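Long-range contacts in periplasmic binding protein (Roseiflexus sp. RS-1, PDB 5GJ3), which binds heme in the periplasm, two molecules at once in this form, and probably hands it on to a heme-import transporter: residues His144-Tyr149 / Ala197-Leu202; Gln156-Arg161 / Ala181-Phe186; Leu202-Lys207 / Arg233-Leu238. One frame throughout, in Å; residues are numbered along the deposited sequence.

Contact 1 (His144-Tyr149 / Ala197-Leu202); sequences HVLFLY and AQPDVL. With ZN (zinc ion), chain E; HEM (protoporphyrin IX containing Fe), chain C.
Asp200 reaches across to the start of strand 144-151 and takes the backbone N-H of His144 on OD2, with N to OD2 2.9 Å and the anti lone pair of the carboxylate in use. Its CG stands anti to the carbonyl carbon (chi1 -67°), which swings the carboxylate back beside its own backbone N; that N in turn donates to His144 O. Backbone and side chain of one residue thus hold both the backbone N-H and the backbone C=O of His144, a task suited to the short, acidic aspartate. The other oxygen, OD1, is held by Arg269 and Ser268. With an alanine here, the His144 N-H would probably lose its carboxylate mate and Arg269 its salt-bridge partner. The two imidazole nitrogens of His144 have separate partners: NE2 binds zinc at 2.1 Å, with Asp180 as a further ligand, while ND1 donates to a water lying in the ring plane, 2.6 Å from ND1.

Beyond this edge the two segments become neighbouring parallel strands of the mixed sheet in the second lobe of the periplasmic binding protein. Val201 N joins Asp200 N on His144 O, and Val201 O receives Leu146 N almost straight. Val145 and Val201 lie side by side on one face, CG2 to CB 4.1 Å; beta-branched residues favour such extended backbone. On the other face Leu146 crosses Pro199 obliquely, CB to CB 3.8 Å, and its CD1 extends to the methyl of the short Ala197. Farther on, CD1 of Leu148 meets CD2 of Leu202 at 4.0 Å. At the far end of the strand Tyr149 carries its ring out toward the heme, and its phenol oxygen OH binds the heme iron at 2.1 Å.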
loop_
_atom_site.group_PDB
_atom_site.type_symbol
_atom_site.label_atom_id
_atom_site.label_comp_id
_atom_site.label_asym_id
_atom_site.label_seq_id
_atom_site.Cartn_x
_atom_site.Cartn_y
_atom_site.Cartn_z
ATOM N N HIS A 144 -16.740 4.743 -12.266
ATOM C CA HIS A 144 -15.407 5.216 -12.693
ATOM C C HIS A 144 -14.619 5.848 -11.516
ATOM O O HIS A 144 -15.108 6.765 -10.830
ATOM C CB HIS A 144 -15.510 6.194 -13.881
ATOM C CG HIS A 144 -15.526 5.495 -15.210
ATOM N ND1 HIS A 144 -16.522 4.614 -15.564
ATOM C CD2 HIS A 144 -14.634 5.483 -16.230
ATOM C CE1 HIS A 144 -16.265 4.100 -16.754
ATOM N NE2 HIS A 144 -15.128 4.618 -17.183
ATOM N N VAL A 145 -13.410 5.329 -11.273
ATOM C CA VAL A 145 -12.683 5.718 -10.046
ATOM C C VAL A 145 -11.334 6.362 -10.466
ATOM O O VAL A 145 -10.624 5.794 -11.291
ATOM C CB VAL A 145 -12.429 4.486 -9.129
ATOM C CG1 VAL A 145 -11.691 4.896 -7.872
ATOM C CG2 VAL A 145 -13.758 3.814 -8.725
ATOM N N LEU A 146 -10.996 7.533 -9.931
ATOM C CA LEU A 146 -9.678 8.106 -10.240
ATOM C C LEU A 146 -8.830 8.194 -8.958
ATOM O O LEU A 146 -9.244 8.817 -7.973
ATOM C CB LEU A 146 -9.848 9.494 -10.856
ATOM C CG LEU A 146 -8.608 10.136 -11.436
ATOM C CD1 LEU A 146 -8.097 9.389 -12.691
ATOM C CD2 LEU A 146 -8.929 11.622 -11.728
ATOM N N PHE A 147 -7.667 7.554 -8.960
ATOM C CA PHE A 147 -6.739 7.710 -7.850
ATOM C C PHE A 147 -5.770 8.883 -8.090
ATOM O O PHE A 147 -5.101 8.927 -9.143
ATOM C CB PHE A 147 -5.908 6.433 -7.642
ATOM C CG PHE A 147 -4.895 6.565 -6.533
ATOM C CD1 PHE A 147 -5.275 6.380 -5.223
ATOM C CD2 PHE A 147 -3.570 6.943 -6.807
ATOM C CE1 PHE A 147 -4.348 6.544 -4.188
ATOM C CE2 PHE A 147 -2.639 7.102 -5.794
ATOM C CZ PHE A 147 -3.030 6.884 -4.481
ATOM N N LEU A 148 -5.676 9.803 -7.131
ATOM C CA LEU A 148 -4.774 10.963 -7.252
ATOM C C LEU A 148 -3.729 10.841 -6.168
ATOM O O LEU A 148 -4.051 10.662 -4.978
ATOM C CB LEU A 148 -5.492 12.304 -7.026
ATOM C CG LEU A 148 -6.609 12.575 -8.051
ATOM C CD1 LEU A 148 -7.392 13.825 -7.731
ATOM C CD2 LEU A 148 -6.019 12.670 -9.455
ATOM N N TYR A 149 -2.496 10.852 -6.599
ATOM C CA TYR A 149 -1.384 11.037 -5.709
ATOM C C TYR A 149 -1.162 12.571 -5.595
ATOM O O TYR A 149 -0.984 13.244 -6.611
ATOM C CB TYR A 149 -0.167 10.342 -6.298
ATOM C CG TYR A 149 1.074 10.631 -5.489
ATOM C CD1 TYR A 149 1.341 9.918 -4.311
ATOM C CD2 TYR A 149 1.979 11.660 -5.878
ATOM C CE1 TYR A 149 2.485 10.197 -3.531
ATOM C CE2 TYR A 149 3.117 11.954 -5.104
ATOM C CZ TYR A 149 3.389 11.209 -3.942
ATOM O OH TYR A 149 4.526 11.465 -3.162
ATOM N N ALA A 197 -11.599 11.376 -17.792
ATOM C CA ALA A 197 -11.886 10.446 -16.694
ATOM C C ALA A 197 -13.297 10.698 -16.130
ATOM O O ALA A 197 -14.015 9.743 -15.858
ATOM C CB ALA A 197 -10.833 10.524 -15.567
ATOM N N GLN A 198 -13.670 11.973 -15.954
ATOM C CA GLN A 198 -14.952 12.365 -15.276
ATOM C C GLN A 198 -15.333 11.353 -14.172
ATOM O O GLN A 198 -16.355 10.690 -14.254
ATOM C CB GLN A 198 -16.089 12.555 -16.287
ATOM C CG GLN A 198 -15.916 13.842 -17.072
ATOM C CD GLN A 198 -16.112 15.061 -16.193
ATOM O OE1 GLN A 198 -17.207 15.293 -15.665
ATOM N NE2 GLN A 198 -15.068 15.855 -16.047
ATOM N N PRO A 199 -14.477 11.224 -13.127
ATOM C CA PRO A 199 -14.773 10.148 -12.195
ATOM C C PRO A 199 -16.038 10.339 -11.318
ATOM O O PRO A 199 -16.394 11.479 -10.946
ATOM C CB PRO A 199 -13.537 10.142 -11.279
ATOM C CG PRO A 199 -13.090 11.594 -11.316
ATOM C CD PRO A 199 -13.222 11.901 -12.799
ATOM N N ASP A 200 -16.629 9.200 -10.951
ATOM C CA ASP A 200 -17.709 9.066 -9.987
ATOM C C ASP A 200 -17.166 9.080 -8.560
ATOM O O ASP A 200 -17.865 9.499 -7.617
ATOM C CB ASP A 200 -18.415 7.698 -10.207
ATOM C CG ASP A 200 -19.149 7.632 -11.544
ATOM O OD1 ASP A 200 -20.023 8.528 -11.742
ATOM O OD2 ASP A 200 -18.871 6.719 -12.375
ATOM N N VAL A 201 -15.943 8.574 -8.408
ATOM C CA VAL A 201 -15.230 8.506 -7.106
ATOM C C VAL A 201 -13.825 9.076 -7.259
ATOM O O VAL A 201 -13.121 8.728 -8.178
ATOM C CB VAL A 201 -15.157 7.028 -6.584
ATOM C CG1 VAL A 201 -14.441 6.942 -5.199
ATOM C CG2 VAL A 201 -16.577 6.433 -6.528
ATOM N N LEU A 202 -13.425 9.954 -6.346
ATOM C CA LEU A 202 -12.026 10.336 -6.211
ATOM C C LEU A 202 -11.369 9.559 -5.052
ATOM O O LEU A 202 -11.797 9.644 -3.888
ATOM C CB LEU A 202 -11.908 11.852 -5.979
ATOM C CG LEU A 202 -12.278 12.650 -7.243
ATOM C CD1 LEU A 202 -12.620 14.077 -6.883
ATOM C CD2 LEU A 202 -11.142 12.623 -8.261
HETATM ZN ZN ZN E . -13.884 4.433 -18.889
HETATM C CHA HEM C . 6.920 12.437 -0.123
HETATM C CHB HEM C . 3.956 8.580 -0.229
HETATM C CHC HEM C . 5.080 7.709 -4.927
HETATM C CHD HEM C . 8.229 11.416 -4.706
HETATM C C1A HEM C . 6.050 11.436 0.226
HETATM C C2A HEM C . 5.587 11.225 1.551
HETATM C C3A HEM C . 4.761 10.136 1.515
HETATM C C4A HEM C . 4.720 9.677 0.176
HETATM C CMA HEM C . 3.986 9.524 2.682
HETATM C CAA HEM C . 5.962 12.055 2.783
HETATM C CBA HEM C . 4.833 12.989 3.254
HETATM C CGA HEM C . 4.623 14.198 2.368
HETATM O O1A HEM C . 5.057 14.261 1.199
HETATM O O2A HEM C . 3.973 15.177 2.782
HETATM C C1B HEM C . 4.023 8.008 -1.520
HETATM C C2B HEM C . 3.282 6.842 -1.893
HETATM C C3B HEM C . 3.591 6.562 -3.186
HETATM C C4B HEM C . 4.555 7.623 -3.629
HETATM C CMB HEM C . 2.347 6.073 -0.989
HETATM C CAB HEM C . 3.088 5.465 -4.030
HETATM C CBB HEM C . 1.945 5.636 -4.650
HETATM C C1C HEM C . 6.078 8.631 -5.283
HETATM C C2C HEM C . 6.821 8.596 -6.477
HETATM C C3C HEM C . 7.726 9.671 -6.426
HETATM C C4C HEM C . 7.510 10.330 -5.176
HETATM C CMC HEM C . 6.599 7.580 -7.582
HETATM C CAC HEM C . 8.745 10.138 -7.419
HETATM C CBC HEM C . 8.739 9.833 -8.710
HETATM C C1D HEM C . 8.110 11.932 -3.411
HETATM C C2D HEM C . 8.954 13.074 -2.964
HETATM C C3D HEM C . 8.584 13.374 -1.686
HETATM C C4D HEM C . 7.519 12.404 -1.375
HETATM C CMD HEM C . 10.020 13.733 -3.809
HETATM C CAD HEM C . 9.137 14.450 -0.758
HETATM C CBD HEM C . 10.334 14.025 0.134
HETATM C CGD HEM C . 10.675 15.128 1.134
HETATM O O1D HEM C . 11.514 14.996 2.075
HETATM O O2D HEM C . 10.119 16.248 1.056
HETATM N NA HEM C . 5.502 10.479 -0.639
HETATM N NB HEM C . 4.693 8.460 -2.583
HETATM N NC HEM C . 6.509 9.692 -4.500
HETATM N ND HEM C . 7.199 11.632 -2.467
HETATM FE FE HEM C . 5.976 10.146 -2.539
HETATM O O HOH W 1 -18.885 4.133 -14.654
#

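Contact 2 (Gln156-Arg161 / Ala181-Phe186); sequences QQVAGR and AGIVEF
Antiparallel pairing at the edge of the mixed sheet joins strand 155-159 to the segment leading into strand 186-188, where Ala159 and Phe186 form a non-hydrogen-bonded pair beside the heme pocket. Phe186 itself belongs to that pocket and touches the heme. Its CG lies anti to the carbonyl carbon (chi1 -73°), and the ring is placed with one face toward Ala159; the small alanine brings its methyl over that face, offset toward the rim, CB to CZ 4.3 Å. At the ring edge lies CB of Gln157.

On the opposite side of the strand, Val158 and Ile183 cross at about a right angle, Val158 CG1 meeting Ile183 CD1 at 3.8 Å; Val193 of helix 191-197 packs against both. The branched side chains suit this buried position.

Gly160 is needed where the backbones close in: a CB there would clash with Ile183 O, whereas its CA approaches that oxygen to 3.3 Å in a CA-H...O contact. Its N donates to Glu185 O at 2.8 Å, and Glu185 N returns a bond to Arg161 O in the carbonyl plane. The amide of Gln157, nearly coplanar with the Phe186 ring, completes the contact through a water: Gln157 NE2 donates to it at 3.0 Å, and the water donates to Phe186 O.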
loop_
_atom_site.group_PDB
_atom_site.type_symbol
_atom_site.label_atom_id
_atom_site.label_comp_id
_atom_site.label_asym_id
_atom_site.label_seq_id
_atom_site.Cartn_x
_atom_site.Cartn_y
_atom_site.Cartn_z
ATOM N N GLN A 156 0.411 16.626 -8.556
ATOM C CA GLN A 156 -0.875 15.965 -8.813
ATOM C C GLN A 156 -0.688 14.931 -9.901
ATOM O O GLN A 156 -0.473 15.266 -11.077
ATOM C CB GLN A 156 -1.950 16.994 -9.193
ATOM C CG GLN A 156 -2.293 17.901 -8.020
ATOM C CD GLN A 156 -2.640 19.305 -8.407
ATOM O OE1 GLN A 156 -2.338 20.241 -7.671
ATOM N NE2 GLN A 156 -3.332 19.466 -9.519
ATOM N N GLN A 157 -0.735 13.669 -9.487
ATOM C CA GLN A 157 -0.447 12.543 -10.355
ATOM C C GLN A 157 -1.593 11.529 -10.271
ATOM O O GLN A 157 -2.252 11.400 -9.243
ATOM C CB GLN A 157 0.868 11.857 -9.964
ATOM C CG GLN A 157 2.095 12.773 -9.974
ATOM C CD GLN A 157 2.752 12.877 -11.340
ATOM O OE1 GLN A 157 2.948 13.975 -11.861
ATOM N NE2 GLN A 157 3.083 11.739 -11.929
ATOM N N VAL A 158 -1.810 10.831 -11.372
ATOM C CA VAL A 158 -2.910 9.901 -11.512
ATOM C C VAL A 158 -2.234 8.552 -11.702
ATOM O O VAL A 158 -1.196 8.483 -12.372
ATOM C CB VAL A 158 -3.736 10.268 -12.781
ATOM C CG1 VAL A 158 -4.620 9.117 -13.210
ATOM C CG2 VAL A 158 -4.565 11.514 -12.548
ATOM N N ALA A 159 -2.813 7.493 -11.145
ATOM C CA ALA A 159 -2.279 6.122 -11.328
ATOM C C ALA A 159 -3.086 5.304 -12.346
ATOM O O ALA A 159 -4.324 5.146 -12.221
ATOM C CB ALA A 159 -2.240 5.393 -9.979
ATOM N N GLY A 160 -2.399 4.760 -13.335
ATOM C CA GLY A 160 -3.034 3.917 -14.325
ATOM C C GLY A 160 -2.667 2.458 -14.076
ATOM O O GLY A 160 -2.519 2.027 -12.909
ATOM N N ARG A 161 -2.530 1.706 -15.167
ATOM C CA ARG A 161 -2.282 0.260 -15.093
ATOM C C ARG A 161 -0.860 -0.067 -14.632
ATOM O O ARG A 161 0.013 0.836 -14.581
ATOM C CB ARG A 161 -2.664 -0.453 -16.405
ATOM C CG ARG A 161 -4.160 -0.351 -16.658
ATOM C CD ARG A 161 -4.755 -1.444 -17.540
ATOM N NE ARG A 161 -6.048 -1.015 -18.102
ATOM C CZ ARG A 161 -6.722 -1.657 -19.065
ATOM N NH1 ARG A 161 -6.256 -2.789 -19.588
ATOM N NH2 ARG A 161 -7.876 -1.165 -19.505
ATOM N N ALA A 181 -7.740 8.044 -20.099
ATOM C CA ALA A 181 -6.770 9.072 -20.524
ATOM C C ALA A 181 -5.489 8.426 -21.078
ATOM O O ALA A 181 -4.544 9.127 -21.418
ATOM C CB ALA A 181 -6.468 10.050 -19.385
ATOM N N GLY A 182 -5.476 7.089 -21.163
ATOM C CA GLY A 182 -4.321 6.353 -21.696
ATOM C C GLY A 182 -3.204 6.011 -20.711
ATOM O O GLY A 182 -2.211 5.368 -21.084
ATOM N N ILE A 183 -3.396 6.395 -19.449
ATOM C CA ILE A 183 -2.363 6.360 -18.418
ATOM C C ILE A 183 -1.864 4.979 -17.988
ATOM O O ILE A 183 -2.636 4.104 -17.595
ATOM C CB ILE A 183 -2.813 7.228 -17.235
ATOM C CG1 ILE A 183 -3.119 8.625 -17.792
ATOM C CG2 ILE A 183 -1.776 7.224 -16.120
ATOM C CD1 ILE A 183 -3.444 9.705 -16.789
ATOM N N VAL A 184 -0.549 4.792 -18.121
ATOM C CA VAL A 184 0.158 3.629 -17.597
ATOM C C VAL A 184 0.974 4.156 -16.400
ATOM O O VAL A 184 1.590 5.219 -16.528
ATOM C CB VAL A 184 1.112 3.040 -18.664
ATOM C CG1 VAL A 184 2.085 2.043 -18.040
ATOM C CG2 VAL A 184 0.330 2.393 -19.792
ATOM N N GLU A 185 0.967 3.456 -15.254
ATOM C CA GLU A 185 1.763 3.869 -14.050
ATOM C C GLU A 185 1.390 5.290 -13.575
ATOM O O GLU A 185 0.212 5.620 -13.627
ATOM C CB GLU A 185 3.270 3.618 -14.253
ATOM C CG GLU A 185 3.579 2.111 -14.358
ATOM C CD GLU A 185 4.926 1.744 -14.988
ATOM O OE1 GLU A 185 5.906 2.500 -14.824
ATOM O OE2 GLU A 185 5.014 0.675 -15.646
ATOM N N PHE A 186 2.334 6.118 -13.118
ATOM C CA PHE A 186 2.008 7.479 -12.666
ATOM C C PHE A 186 2.180 8.549 -13.737
ATOM O O PHE A 186 3.237 8.634 -14.369
ATOM C CB PHE A 186 2.823 7.871 -11.431
ATOM C CG PHE A 186 2.370 7.190 -10.183
ATOM C CD1 PHE A 186 2.619 5.833 -9.990
ATOM C CD2 PHE A 186 1.670 7.888 -9.211
ATOM C CE1 PHE A 186 2.179 5.187 -8.841
ATOM C CE2 PHE A 186 1.230 7.253 -8.059
ATOM C CZ PHE A 186 1.480 5.903 -7.876
HETATM O O HOH W 2 5.304 11.096 -13.798
#

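Contact 3 (Leu202-Lys207 / Arg233-Leu238); sequences LLVLDK and RRIIAL
Leu202 and Ile235 lie side by side and point the same way, their CD1 atoms 3.6 Å apart, while the Ile235 CD1 also rests against Leu202 CB. Next along this face, Val204 has CG1 anti to the carbonyl carbon (chi1 -62°), which leaves CG2 between backbone N and carbonyl carbon, and that methyl touches both Ile235 CG2 and Ala237 CB, the latter at 3.7 Å. The small Ala237 offers a single methyl to the valine. On the reverse face Leu203 crosses Ile236, its CD1 lying 3.8 Å from Ile236 CG2, and helix 250-267 packs over them through Leu257 and Ala260. Branched aliphatic residues suit both faces of a sheet that helices cover.

Between the faces runs the backbone bonding of parallel strands. Leu202 N donates to Arg234 O, Leu202 O receives Ile236 N at 2.9 Å, and Val204 uses its N and O toward Ile236 and Leu238. The last bond differs in shape: Asp206 N donates to Leu238 O at 2.9 Å from above the carbonyl plane, where the chain is already turning into helix 206-211, with Leu205 as its N-cap residue. At this polar end the Asp206 carboxylate lies beside the strand end, and its OD1 is 3.7 Å from Ala237 CB. At the other end, the Arg234 side chain leads away to Gln232 and Asp263.

Leu205 also lines the heme pocket. The strand axes run at 25° to each other, and a little over half of the intervening chain is helix: a parallel beta-alpha-beta crossover, as in the alternating alpha/beta lobes of periplasmic binding proteins.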
loop_
_atom_site.group_PDB
_atom_site.type_symbol
_atom_site.label_atom_id
_atom_site.label_comp_id
_atom_site.label_asym_id
_atom_site.label_seq_id
_atom_site.Cartn_x
_atom_site.Cartn_y
_atom_site.Cartn_z
ATOM N N LEU A 202 -13.425 9.954 -6.346
ATOM C CA LEU A 202 -12.026 10.336 -6.211
ATOM C C LEU A 202 -11.369 9.559 -5.052
ATOM O O LEU A 202 -11.797 9.644 -3.888
ATOM C CB LEU A 202 -11.908 11.852 -5.979
ATOM C CG LEU A 202 -12.278 12.650 -7.243
ATOM C CD1 LEU A 202 -12.620 14.077 -6.883
ATOM C CD2 LEU A 202 -11.142 12.623 -8.261
ATOM N N LEU A 203 -10.350 8.788 -5.386
ATOM C CA LEU A 203 -9.627 8.012 -4.375
ATOM C C LEU A 203 -8.270 8.683 -4.104
ATOM O O LEU A 203 -7.488 8.901 -5.013
ATOM C CB LEU A 203 -9.465 6.555 -4.846
ATOM C CG LEU A 203 -8.759 5.530 -3.945
ATOM C CD1 LEU A 203 -9.481 5.348 -2.632
ATOM C CD2 LEU A 203 -8.609 4.179 -4.637
ATOM N N VAL A 204 -8.026 9.049 -2.848
ATOM C CA VAL A 204 -6.794 9.749 -2.466
ATOM C C VAL A 204 -6.151 9.154 -1.187
ATOM O O VAL A 204 -6.763 8.356 -0.479
ATOM C CB VAL A 204 -7.082 11.234 -2.166
ATOM C CG1 VAL A 204 -7.613 11.919 -3.439
ATOM C CG2 VAL A 204 -8.051 11.373 -0.979
ATOM N N LEU A 205 -4.943 9.576 -0.887
ATOM C CA LEU A 205 -4.340 9.199 0.418
ATOM C C LEU A 205 -4.694 10.225 1.513
ATOM O O LEU A 205 -4.872 11.439 1.210
ATOM C CB LEU A 205 -2.853 9.044 0.268
ATOM C CG LEU A 205 -2.489 8.043 -0.825
ATOM C CD1 LEU A 205 -0.986 8.000 -1.024
ATOM C CD2 LEU A 205 -3.036 6.634 -0.582
ATOM N N ASP A 206 -4.863 9.724 2.755
ATOM C CA ASP A 206 -5.024 10.556 3.965
ATOM C C ASP A 206 -4.096 11.782 3.938
ATOM O O ASP A 206 -4.562 12.959 3.990
ATOM C CB ASP A 206 -4.723 9.740 5.254
ATOM C CG ASP A 206 -5.935 8.949 5.785
ATOM O OD1 ASP A 206 -7.018 8.968 5.140
ATOM O OD2 ASP A 206 -5.797 8.290 6.864
ATOM N N LYS A 207 -2.790 11.525 3.849
ATOM C CA LYS A 207 -1.798 12.633 3.885
ATOM C C LYS A 207 -1.950 13.563 2.700
ATOM O O LYS A 207 -1.850 14.788 2.844
ATOM C CB LYS A 207 -0.346 12.140 3.932
ATOM C CG LYS A 207 0.023 11.364 5.186
ATOM C CD LYS A 207 1.334 11.877 5.792
ATOM C CE LYS A 207 2.017 10.848 6.686
ATOM N NZ LYS A 207 1.055 10.060 7.513
ATOM N N ARG A 233 -19.329 15.278 -3.602
ATOM C CA ARG A 233 -18.227 15.198 -2.640
ATOM C C ARG A 233 -17.839 13.732 -2.337
ATOM O O ARG A 233 -17.594 13.371 -1.193
ATOM C CB ARG A 233 -18.502 16.038 -1.363
ATOM C CG ARG A 233 -18.576 17.535 -1.660
ATOM C CD ARG A 233 -19.070 18.389 -0.489
ATOM N NE ARG A 233 -18.059 18.590 0.565
ATOM C CZ ARG A 233 -17.185 19.603 0.633
ATOM N NH1 ARG A 233 -16.319 19.673 1.657
ATOM N NH2 ARG A 233 -17.152 20.545 -0.308
ATOM N N ARG A 234 -17.768 12.896 -3.373
ATOM C CA ARG A 234 -17.519 11.478 -3.169
ATOM C C ARG A 234 -16.015 11.252 -3.205
ATOM O O ARG A 234 -15.439 10.853 -4.217
ATOM C CB ARG A 234 -18.232 10.710 -4.244
ATOM C CG ARG A 234 -18.543 9.298 -3.874
ATOM C CD ARG A 234 -19.423 8.726 -4.954
ATOM N NE ARG A 234 -20.830 9.098 -4.926
ATOM C CZ ARG A 234 -21.761 8.433 -4.244
ATOM N NH1 ARG A 234 -21.421 7.463 -3.419
ATOM N NH2 ARG A 234 -23.037 8.750 -4.350
ATOM N N ILE A 235 -15.369 11.564 -2.077
ATOM C CA ILE A 235 -13.926 11.450 -1.938
ATOM C C ILE A 235 -13.748 10.314 -0.926
ATOM O O ILE A 235 -14.375 10.355 0.134
ATOM C CB ILE A 235 -13.245 12.721 -1.321
ATOM C CG1 ILE A 235 -13.677 14.065 -1.973
ATOM C CG2 ILE A 235 -11.731 12.552 -1.180
ATOM C CD1 ILE A 235 -13.762 14.107 -3.469
ATOM N N ILE A 236 -12.888 9.339 -1.240
ATOM C CA ILE A 236 -12.532 8.254 -0.292
ATOM C C ILE A 236 -11.057 8.522 0.019
ATOM O O ILE A 236 -10.239 8.590 -0.886
ATOM C CB ILE A 236 -12.579 6.832 -0.962
ATOM C CG1 ILE A 236 -13.921 6.493 -1.601
ATOM C CG2 ILE A 236 -12.124 5.727 0.012
ATOM C CD1 ILE A 236 -15.110 6.642 -0.679
ATOM N N ALA A 237 -10.714 8.710 1.295
ATOM C CA ALA A 237 -9.317 8.924 1.654
ATOM C C ALA A 237 -8.897 7.752 2.523
ATOM O O ALA A 237 -9.563 7.432 3.507
ATOM C CB ALA A 237 -9.135 10.250 2.387
ATOM N N LEU A 238 -7.819 7.084 2.159
ATOM C CA LEU A 238 -7.354 5.930 2.952
ATOM C C LEU A 238 -5.896 6.164 3.292
ATOM O O LEU A 238 -5.199 6.865 2.576
ATOM C CB LEU A 238 -7.530 4.590 2.174
ATOM C CG LEU A 238 -9.005 4.163 1.893
ATOM C CD1 LEU A 238 -9.065 2.908 1.035
ATOM C CD2 LEU A 238 -9.774 3.923 3.181
#

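In the fold
All three contacts build one mixed sheet, in which strand 144-151 lies between strands 155-159 and 201-205. Contact 2 is nested along the chain within the loop closed by contact 1; their centres are 11 Å apart, and Leu146 CD1 packs on Val158 CG1 at 3.5 Å. Contact 3 extends the sheet on the other side, sharing Leu202 with contact 1, its centre 10 Å away; Leu148 N lies 2.9 Å from Leu203 O, a probable hydrogen bond. Contacts 2 and 3 do not touch, their nearest atoms being about 7 Å apart. Yet each contact sends a residue to the same heme: Tyr149 to its iron, Phe186 and Leu205 to its surroundings.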